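Side-chain contacts in galactose mutarotase-like protein (Clostridium acetobutylicum, PDB 3OS7), which probably binds carbohydrate and interconverts the anomers of aldose sugars: residues Glu12-Trp15 and Lys19-Arg22; Ala30-Asp35 and Ala129-Val134. All blocks are in the same frame, centred on the assembly; numbering follows the deposited sequence.

In the fold
Interactions 1 and 2 show how one antiparallel sheet is held in two ways: along its edge by hydrogen bonds and charge, and across its inner face by shape. Interaction 1 is a surface contact, its centre about 22 Å from the centre of the chain, pairing outermost strand 8-14 with 18-25. Interaction 2 is buried and nearer the middle, its centre about 15 Å from that of the chain, and sets strand 28-33 against strand 128-137 of a different sheet with hydrocarbon alone. Strands 18-25 and 28-33 are neighbours, so the two contacts meet directly: I21 O and I32 N, 2.9 Å apart, form a probable backbone hydrogen bond.

Interaction 1 of 2, residues Glu12-Trp15 and Lys19-Arg22; sequences EIIW and KCIR
The carboxylate of E12 meets R22 through one short salt-bridge bond, from R22 NE to E12 OE1, 2.7 Å long. It bridges the two arms of a β-hairpin, strands 8-14 and 18-25, joined by a short turn. OE1 lies close to the guanidinium plane, at the edge where NE points its N-H, yet that N-H reaches OE1 from above the carboxylate plane. With the two planes 75° apart, this is not the flat, two-pronged pairing that arginine often makes with a carboxylate; R22 NH2 stays 3.7 Å from E12 OE2. The arginine chain bends at its third torsion (chi3 -61°), which swings NE back towards the glutamate, and OE1 also rests against R22 CB, 3.4 Å away.

The backbones beneath follow the antiparallel rule. E12 and C20 form a hydrogen-bonded pair, E12 N giving to C20 O at 2.9 Å and C20 N to E12 O at 2.8 Å. Next comes the non-hydrogen-bonded pair I13 and K19, where K19 CA sends a C-H towards E12 O. The side chains of I13 and K19 lie on the opposite face from E12 and C20 and touch lightly, I13 CD1 against K19 CG.

Along the face of E12, C20 supplies the apolar contact beside the salt bridge. Its SG meets the CG methylene of E12, and its CB takes the CG2 branch of I14. The face continues into strand 28-33, where L31 and I33 also touch C20. C20 thus packs between the E12 chain and the I14 branch, next to the bridge, with C20 SG 3.5 Å from E12 CG and C20 CB 3.8 Å from I14 CG2.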
ATOM      1  N   GLU A  12      -6.436   1.957 -22.895  1.00 17.42           N
ATOM      2  CA  GLU A  12      -7.131   0.878 -23.598  1.00 20.09           C
ATOM      3  C   GLU A  12      -8.274   0.337 -22.742  1.00 21.44           C
ATOM      4  O   GLU A  12      -8.518   0.831 -21.653  1.00 21.18           O
ATOM      5  CB  GLU A  12      -6.141  -0.226 -23.981  1.00 22.68           C
ATOM      6  CG  GLU A  12      -5.555  -0.958 -22.815  1.00 28.49           C
ATOM      7  CD  GLU A  12      -4.270  -1.710 -23.159  1.00 40.62           C
ATOM      8  OE1 GLU A  12      -3.194  -1.274 -22.714  1.00 44.25           O
ATOM      9  OE2 GLU A  12      -4.318  -2.734 -23.866  1.00 48.43           O
ATOM     10  N   ILE A  13      -9.016  -0.642 -23.272  1.00 21.95           N
ATOM     11  CA  ILE A  13     -10.192  -1.174 -22.591  1.00 20.64           C
ATOM     12  C   ILE A  13      -9.812  -2.503 -21.939  1.00 21.78           C
ATOM     13  O   ILE A  13      -9.120  -3.318 -22.519  1.00 23.01           O
ATOM     14  CB  ILE A  13     -11.358  -1.419 -23.561  1.00 21.18           C
ATOM     15  CG1 ILE A  13     -11.806  -0.106 -24.226  1.00 23.44           C
ATOM     16  CG2 ILE A  13     -12.534  -2.054 -22.848  1.00 20.05           C
ATOM     17  CD1 ILE A  13     -12.064   1.021 -23.238  1.00 23.36           C
ATOM     18  N   ILE A  14     -10.282  -2.716 -20.728  1.00 20.78           N
ATOM     19  CA  ILE A  14     -10.074  -4.008 -20.030  1.00 19.94           C
ATOM     20  C   ILE A  14     -11.435  -4.408 -19.451  1.00 19.46           C
ATOM     21  O   ILE A  14     -12.284  -3.561 -19.210  1.00 17.35           O
ATOM     22  CB  ILE A  14      -8.970  -3.868 -18.921  1.00 21.34           C
ATOM     23  CG1 ILE A  14      -8.562  -5.224 -18.337  1.00 22.67           C
ATOM     24  CG2 ILE A  14      -9.439  -2.989 -17.800  1.00 22.85           C
ATOM     25  CD1 ILE A  14      -7.297  -5.153 -17.466  1.00 26.99           C
ATOM     26  N   TRP A  15     -11.653  -5.708 -19.265  1.00 23.28           N
ATOM     27  CA  TRP A  15     -12.942  -6.210 -18.773  1.00 24.20           C
ATOM     28  C   TRP A  15     -14.103  -5.648 -19.593  1.00 24.52           C
ATOM     29  O   TRP A  15     -15.114  -5.200 -19.038  1.00 23.74           O
ATOM     30  CB  TRP A  15     -13.123  -5.863 -17.296  1.00 23.76           C
ATOM     31  CG  TRP A  15     -12.467  -6.786 -16.364  1.00 24.88           C
ATOM     32  CD1 TRP A  15     -12.724  -8.118 -16.222  1.00 29.30           C
ATOM     33  CD2 TRP A  15     -11.486  -6.457 -15.370  1.00 22.96           C
ATOM     34  NE1 TRP A  15     -11.940  -8.646 -15.215  1.00 32.42           N
ATOM     35  CE2 TRP A  15     -11.174  -7.648 -14.682  1.00 33.03           C
ATOM     36  CE3 TRP A  15     -10.823  -5.281 -15.016  1.00 31.12           C
ATOM     37  CZ2 TRP A  15     -10.236  -7.691 -13.649  1.00 36.82           C
ATOM     38  CZ3 TRP A  15      -9.889  -5.326 -14.002  1.00 31.88           C
ATOM     39  CH2 TRP A  15      -9.613  -6.528 -13.322  1.00 31.97           C
ATOM     40  N   LYS A  19     -11.786   1.553 -18.800  1.00 19.89           N
ATOM     41  CA  LYS A  19     -10.571   2.141 -19.289  1.00 22.45           C
ATOM     42  C   LYS A  19      -9.423   1.727 -18.361  1.00 23.26           C
ATOM     43  O   LYS A  19      -9.599   1.557 -17.139  1.00 28.75           O
ATOM     44  CB  LYS A  19     -10.725   3.651 -19.413  1.00 24.65           C
ATOM     45  CG  LYS A  19     -11.746   4.023 -20.530  1.00 33.67           C
ATOM     46  CD  LYS A  19     -11.891   5.534 -20.724  1.00 42.72           C
ATOM     47  CE  LYS A  19     -13.346   5.967 -20.823  1.00 44.52           C
ATOM     48  NZ  LYS A  19     -13.479   7.380 -20.347  1.00 47.97           N
ATOM     49  N   CYS A  20      -8.267   1.462 -18.939  1.00 20.40           N
ATOM     50  CA  CYS A  20      -7.089   1.230 -18.118  1.00 16.88           C
ATOM     51  C   CYS A  20      -5.949   1.949 -18.813  1.00 17.23           C
ATOM     52  O   CYS A  20      -6.069   2.304 -20.003  1.00 15.89           O
ATOM     53  CB  CYS A  20      -6.832  -0.251 -17.959  1.00 19.24           C
ATOM     54  SG  CYS A  20      -6.257  -1.145 -19.416  1.00 31.92           S
ATOM     55  N   ILE A  21      -4.893   2.236 -18.065  1.00 15.03           N
ATOM     56  CA  ILE A  21      -3.688   2.820 -18.632  1.00 15.24           C
ATOM     57  C   ILE A  21      -2.514   1.880 -18.429  1.00 15.57           C
ATOM     58  O   ILE A  21      -2.187   1.513 -17.280  1.00 14.87           O
ATOM     59  CB  ILE A  21      -3.348   4.219 -18.011  1.00 18.41           C
ATOM     60  CG1 ILE A  21      -4.531   5.196 -18.033  1.00 22.22           C
ATOM     61  CG2 ILE A  21      -2.094   4.804 -18.695  1.00 13.01           C
ATOM     62  CD1 ILE A  21      -4.922   5.692 -19.390  1.00 31.09           C
ATOM     63  N   ARG A  22      -1.898   1.462 -19.536  1.00 15.93           N
ATOM     64  CA  ARG A  22      -0.658   0.699 -19.525  1.00 16.78           C
ATOM     65  C   ARG A  22       0.486   1.670 -19.827  1.00 16.00           C
ATOM     66  O   ARG A  22       0.372   2.510 -20.713  1.00 14.10           O
ATOM     67  CB  ARG A  22      -0.713  -0.355 -20.603  1.00 17.58           C
ATOM     68  CG  ARG A  22       0.101  -1.566 -20.365  1.00 28.35           C
ATOM     69  CD  ARG A  22      -0.242  -2.647 -21.403  1.00 30.38           C
ATOM     70  NE  ARG A  22      -1.635  -3.099 -21.375  1.00 29.77           N
ATOM     71  CZ  ARG A  22      -2.111  -4.107 -20.634  1.00 32.30           C
ATOM     72  NH1 ARG A  22      -1.339  -4.778 -19.792  1.00 33.41           N
ATOM     73  NH2 ARG A  22      -3.387  -4.430 -20.714  1.00 34.21           N
TER

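Interaction 2 of 2, residues Ala30-Asp35 and Ala129-Val134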
ATOM      1  N   ALA A  30       3.821  -1.119 -16.442  1.00 12.75           N
ATOM      2  CA  ALA A  30       2.792  -1.113 -15.409  1.00 13.11           C
ATOM      3  C   ALA A  30       1.383  -1.019 -16.008  1.00 15.12           C
ATOM      4  O   ALA A  30       1.195  -0.588 -17.155  1.00 16.10           O
ATOM      5  CB  ALA A  30       2.999   0.014 -14.426  1.00 12.56           C
ATOM      6  N   LEU A  31       0.409  -1.388 -15.204  1.00 14.31           N
ATOM      7  CA  LEU A  31      -1.004  -1.313 -15.605  1.00 16.12           C
ATOM      8  C   LEU A  31      -1.776  -0.746 -14.427  1.00 13.83           C
ATOM      9  O   LEU A  31      -1.708  -1.292 -13.336  1.00 14.12           O
ATOM     10  CB  LEU A  31      -1.518  -2.706 -15.973  1.00 15.09           C
ATOM     11  CG  LEU A  31      -3.006  -2.810 -16.327  1.00 19.86           C
ATOM     12  CD1 LEU A  31      -3.341  -1.899 -17.512  1.00 20.04           C
ATOM     13  CD2 LEU A  31      -3.327  -4.286 -16.608  1.00 23.68           C
ATOM     14  N   ILE A  32      -2.534   0.330 -14.658  1.00 12.29           N
ATOM     15  CA  ILE A  32      -3.328   0.942 -13.649  1.00 13.24           C
ATOM     16  C   ILE A  32      -4.817   0.932 -14.044  1.00 16.59           C
ATOM     17  O   ILE A  32      -5.160   1.081 -15.227  1.00 14.84           O
ATOM     18  CB  ILE A  32      -2.835   2.383 -13.323  1.00 14.52           C
ATOM     19  CG1 ILE A  32      -3.493   2.926 -12.044  1.00 17.60           C
ATOM     20  CG2 ILE A  32      -3.062   3.353 -14.504  1.00 13.09           C
ATOM     21  CD1 ILE A  32      -2.856   4.274 -11.582  1.00 18.13           C
ATOM     22  N   ILE A  33      -5.669   0.694 -13.038  1.00 16.02           N
ATOM     23  CA  ILE A  33      -7.127   0.606 -13.237  1.00 14.60           C
ATOM     24  C   ILE A  33      -7.844   1.754 -12.496  1.00 15.50           C
ATOM     25  O   ILE A  33      -8.210   1.622 -11.314  1.00 14.64           O
ATOM     26  CB  ILE A  33      -7.718  -0.722 -12.744  1.00 16.43           C
ATOM     27  CG1 ILE A  33      -6.877  -1.945 -13.169  1.00 17.45           C
ATOM     28  CG2 ILE A  33      -9.181  -0.849 -13.267  1.00 15.34           C
ATOM     29  CD1 ILE A  33      -6.762  -2.149 -14.660  1.00 23.64           C
ATOM     30  N   PRO A  34      -8.058   2.882 -13.184  1.00 15.51           N
ATOM     31  CA  PRO A  34      -8.697   4.028 -12.532  1.00 16.94           C
ATOM     32  C   PRO A  34     -10.049   3.727 -11.880  1.00 17.73           C
ATOM     33  O   PRO A  34     -10.281   4.162 -10.743  1.00 15.63           O
ATOM     34  CB  PRO A  34      -8.814   5.057 -13.659  1.00 20.84           C
ATOM     35  CG  PRO A  34      -7.707   4.699 -14.593  1.00 19.49           C
ATOM     36  CD  PRO A  34      -7.621   3.199 -14.550  1.00 18.19           C
ATOM     37  N   ASP A  35     -10.890   2.937 -12.547  1.00 16.89           N
ATOM     38  CA  ASP A  35     -12.216   2.594 -12.023  1.00 17.81           C
ATOM     39  C   ASP A  35     -12.247   1.818 -10.704  1.00 16.74           C
ATOM     40  O   ASP A  35     -13.268   1.818 -10.025  1.00 18.44           O
ATOM     41  CB  ASP A  35     -12.991   1.768 -13.045  1.00 19.00           C
ATOM     42  CG  ASP A  35     -13.693   2.634 -14.096  1.00 26.74           C
ATOM     43  OD1 ASP A  35     -13.787   3.859 -13.905  1.00 22.83           O
ATOM     44  OD2 ASP A  35     -14.152   2.079 -15.107  1.00 27.28           O
ATOM     45  N   ALA A 129       7.770   7.765 -17.794  1.00 15.92           N
ATOM     46  CA  ALA A 129       6.344   7.780 -18.078  1.00 17.28           C
ATOM     47  C   ALA A 129       5.633   8.125 -16.795  1.00 18.15           C
ATOM     48  O   ALA A 129       5.832   7.464 -15.776  1.00 19.32           O
ATOM     49  CB  ALA A 129       5.861   6.434 -18.656  1.00 15.25           C
ATOM     50  N   LEU A 130       4.820   9.176 -16.854  1.00 16.68           N
ATOM     51  CA  LEU A 130       4.080   9.690 -15.717  1.00 16.32           C
ATOM     52  C   LEU A 130       2.571   9.535 -15.923  1.00 16.95           C
ATOM     53  O   LEU A 130       2.016   9.965 -16.948  1.00 14.70           O
ATOM     54  CB  LEU A 130       4.428  11.169 -15.482  1.00 15.61           C
ATOM     55  CG  LEU A 130       3.694  11.909 -14.363  1.00 20.61           C
ATOM     56  CD1 LEU A 130       4.136  11.390 -13.031  1.00 26.56           C
ATOM     57  CD2 LEU A 130       3.924  13.405 -14.412  1.00 25.02           C
ATOM     58  N   VAL A 131       1.920   8.883 -14.958  1.00 15.33           N
ATOM     59  CA  VAL A 131       0.466   8.761 -14.933  1.00 14.70           C
ATOM     60  C   VAL A 131      -0.038   9.162 -13.556  1.00 15.54           C
ATOM     61  O   VAL A 131       0.448   8.669 -12.521  1.00 13.98           O
ATOM     62  CB  VAL A 131       0.030   7.354 -15.243  1.00 15.47           C
ATOM     63  CG1 VAL A 131      -1.488   7.221 -15.053  1.00 14.25           C
ATOM     64  CG2 VAL A 131       0.431   6.944 -16.655  1.00 17.07           C
ATOM     65  N   GLU A 132      -0.998  10.070 -13.524  1.00 14.68           N
ATOM     66  CA  GLU A 132      -1.584  10.529 -12.266  1.00 14.08           C
ATOM     67  C   GLU A 132      -3.081  10.329 -12.289  1.00 16.48           C
ATOM     68  O   GLU A 132      -3.735  10.615 -13.305  1.00 17.87           O
ATOM     69  CB  GLU A 132      -1.285  12.022 -12.022  1.00 14.70           C
ATOM     70  CG  GLU A 132       0.200  12.363 -12.037  1.00 21.94           C
ATOM     71  CD  GLU A 132       0.503  13.799 -11.578  1.00 27.80           C
ATOM     72  OE1 GLU A 132      -0.393  14.658 -11.678  1.00 23.84           O
ATOM     73  OE2 GLU A 132       1.638  14.046 -11.109  1.00 19.35           O
ATOM     74  N   VAL A 133      -3.621   9.864 -11.169  1.00 16.95           N
ATOM     75  CA  VAL A 133      -5.058   9.676 -11.003  1.00 15.93           C
ATOM     76  C   VAL A 133      -5.468  10.435  -9.766  1.00 16.11           C
ATOM     77  O   VAL A 133      -4.680  10.601  -8.842  1.00 14.83           O
ATOM     78  CB  VAL A 133      -5.483   8.169 -10.872  1.00 15.62           C
ATOM     79  CG1 VAL A 133      -5.262   7.446 -12.210  1.00 17.37           C
ATOM     80  CG2 VAL A 133      -4.735   7.462  -9.690  1.00 15.34           C
ATOM     81  N   VAL A 134      -6.691  10.926  -9.760  1.00 14.18           N
ATOM     82  CA  VAL A 134      -7.226  11.605  -8.598  1.00 14.15           C
ATOM     83  C   VAL A 134      -8.585  11.068  -8.196  1.00 15.52           C
ATOM     84  O   VAL A 134      -9.324  10.492  -9.011  1.00 15.08           O
ATOM     85  CB  VAL A 134      -7.363  13.130  -8.819  1.00 16.25           C
ATOM     86  CG1 VAL A 134      -5.994  13.774  -9.036  1.00 16.04           C
ATOM     87  CG2 VAL A 134      -8.303  13.433  -9.963  1.00 20.38           C
TER
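I32 and V133 reach towards each other from facing strands, and their ends meet: the I32 CD1 methyl sits 4.0 Å from V133 CG1. Its distance to V133 CG2 is hardly greater, 4.2 Å, so the isoleucine tip sits over the fork of the valine, touching both methyls. This reach comes from an extended chain, with CG1 anti to the backbone N (chi1 -168°) and CD1 carried straight on (chi2 171°).

The shorter branch of I32 points elsewhere. Its CG2 leans towards V131, coming 4.2 Å from V131 CG1, so one isoleucine divides its two arms between two valines that project from the same side of strand 128-137. V133 is shared in turn: the methyl that meets I32 CD1 also takes the ring of P34, whose CG lies 4.4 Å from V133 CG1. That methyl therefore fits the hollow between the isoleucine tip and the proline ring.

No hydrogen bond joins the two strands. The backbones stand well apart, 8.8 Å between the CA atoms of I32 and V131, and draw in to 6.9 Å between those of P34 and V133, where the chain has left its strand. On either sheet strands on the flanks widen the layer: I21 and V40 flank I32, while Y157 and L155 of strand 151-160 touch I32 and V133. Two strands of different sheets thus face each other through apolar side chains, as in a β-sandwich, consistent with the β-supersandwich of the galactose mutarotase family.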